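Side-chain contact in ORC2 (Aeropyrum pernix, PDB 1W5T), which binds DNA and ATP and takes part in regulating DNA replication, combining an AAA+ ATPase domain with a winged-helix domain: residues A[73-76]-A[77-81]. Sequence-based numbering, arbitrary orientation.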
loop_
_atom_site.group_PDB
_atom_site.type_symbol
_atom_site.label_atom_id
_atom_site.label_comp_id
_atom_site.label_asym_id
_atom_site.label_seq_id
_atom_site.Cartn_x
_atom_site.Cartn_y
_atom_site.Cartn_z
ATOM N N VAL A 73 10.645 -8.076 -8.733
ATOM C CA VAL A 73 10.993 -7.857 -10.103
ATOM C C VAL A 73 12.518 -7.914 -10.231
ATOM O O VAL A 73 13.073 -8.507 -11.185
ATOM C CB VAL A 73 10.396 -6.517 -10.596
ATOM C CG1 VAL A 73 10.996 -6.120 -11.928
ATOM C CG2 VAL A 73 8.840 -6.653 -10.683
ATOM N N LYS A 74 13.188 -7.342 -9.238
ATOM C CA LYS A 74 14.639 -7.417 -9.166
ATOM C C LYS A 74 15.094 -8.878 -9.167
ATOM O O LYS A 74 15.947 -9.253 -9.980
ATOM C CB LYS A 74 15.186 -6.630 -7.966
ATOM C CG LYS A 74 16.698 -6.471 -7.936
ATOM C CD LYS A 74 17.151 -5.640 -6.700
ATOM C CE LYS A 74 17.247 -6.480 -5.378
ATOM N NZ LYS A 74 17.232 -5.668 -4.086
ATOM N N ARG A 75 14.494 -9.701 -8.318
ATOM C CA ARG A 75 14.774 -11.151 -8.325
ATOM C C ARG A 75 14.466 -11.870 -9.628
ATOM O O ARG A 75 15.245 -12.695 -10.058
ATOM C CB ARG A 75 14.091 -11.854 -7.133
ATOM C CG ARG A 75 14.722 -11.401 -5.797
ATOM C CD ARG A 75 16.127 -11.934 -5.577
ATOM N NE ARG A 75 16.078 -13.392 -5.530
ATOM C CZ ARG A 75 16.500 -14.289 -6.444
ATOM N NH1 ARG A 75 17.124 -13.950 -7.579
ATOM N NH2 ARG A 75 16.289 -15.579 -6.165
ATOM N N VAL A 76 13.320 -11.589 -10.240
ATOM C CA VAL A 76 13.017 -12.189 -11.537
ATOM C C VAL A 76 14.195 -11.897 -12.520
ATOM O O VAL A 76 14.768 -12.798 -13.152
ATOM C CB VAL A 76 11.672 -11.685 -12.067
ATOM C CG1 VAL A 76 11.430 -12.151 -13.491
ATOM C CG2 VAL A 76 10.547 -12.180 -11.158
ATOM N N SER A 77 14.587 -10.640 -12.585
ATOM C CA SER A 77 15.713 -10.209 -13.403
ATOM C C SER A 77 17.044 -10.926 -13.085
ATOM O O SER A 77 17.709 -11.406 -14.025
ATOM C CB SER A 77 15.896 -8.694 -13.268
ATOM O OG SER A 77 16.483 -8.147 -14.432
ATOM N N GLU A 78 17.453 -10.997 -11.805
ATOM C CA GLU A 78 18.682 -11.747 -11.500
ATOM C C GLU A 78 18.594 -13.221 -11.936
ATOM O O GLU A 78 19.516 -13.726 -12.603
ATOM C CB GLU A 78 19.176 -11.676 -10.045
ATOM C CG GLU A 78 18.494 -10.712 -9.094
ATOM C CD GLU A 78 19.096 -10.724 -7.660
ATOM O OE1 GLU A 78 19.951 -11.602 -7.368
ATOM O OE2 GLU A 78 18.685 -9.845 -6.827
ATOM N N ALA A 79 17.490 -13.888 -11.577
ATOM C CA ALA A 79 17.339 -15.318 -11.884
ATOM C C ALA A 79 17.284 -15.579 -13.406
ATOM O O ALA A 79 17.814 -16.597 -13.896
ATOM C CB ALA A 79 16.138 -15.909 -11.191
ATOM N N ALA A 80 16.685 -14.659 -14.148
ATOM C CA ALA A 80 16.552 -14.873 -15.574
ATOM C C ALA A 80 17.901 -14.669 -16.273
ATOM O O ALA A 80 18.193 -15.326 -17.274
ATOM C CB ALA A 80 15.460 -13.982 -16.187
ATOM N N ALA A 81 18.724 -13.779 -15.720
ATOM C CA ALA A 81 20.053 -13.568 -16.250
ATOM C C ALA A 81 20.975 -14.772 -16.065
ATOM O O ALA A 81 21.806 -15.020 -16.926
ATOM C CB ALA A 81 20.690 -12.288 -15.678
#
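Ser77 N bonds to Val73 O, Glu78 N to Lys74 O, Ala79 N to Arg75 O and Ala80 N to Val76 O, four successive i to i+4 bonds of 2.9 to 3.0 Å that identify one unbroken alpha-helical run. On the outer side, Glu78 crosses Arg75, three residues earlier. Arg75 folds over its own helix because chi1, chi2 and chi3 all fall near -60° (-67°, -71° and -62°), which bends the chain round so that the guanidinium comes over the next turn, beside Glu78. Its NH1 comes within 3.7 Å of Glu78 OE1, a long salt bridge, and the guanidinium and carboxylate planes are steeply inclined, so the pairing is not the flat two-pronged kind. The aliphatic part joins in: Arg75 CD is 3.5 Å from Glu78 OE2, and Glu78 CB sits at the edge of the guanidinium, in its plane. An alanine in place of Arg75 would probably leave the Glu78 carboxylate without this partner charge and freer to turn. Lys74 reaches the same carboxylate less closely, with CE 3.9 Å from Glu78 OE2 and NZ farther off. This helix, 65-82, follows the ATP-binding loop of the AAA+ domain and begins at the ATP-binding residues Lys65, Thr66 and Thr67; the segment here belongs to its far half. The inner side carries Val73, Val76 and Ala80: Val73 meets Leu141 and Ile143 of strand 139-145, while Val76 and Ala80 pack on helix 28-43. Ser77 CB rests 3.3 Å from Lys74 O, and its OG is hydrogen-bonded to Val87 O, tying the helix to the edge strand 87-93.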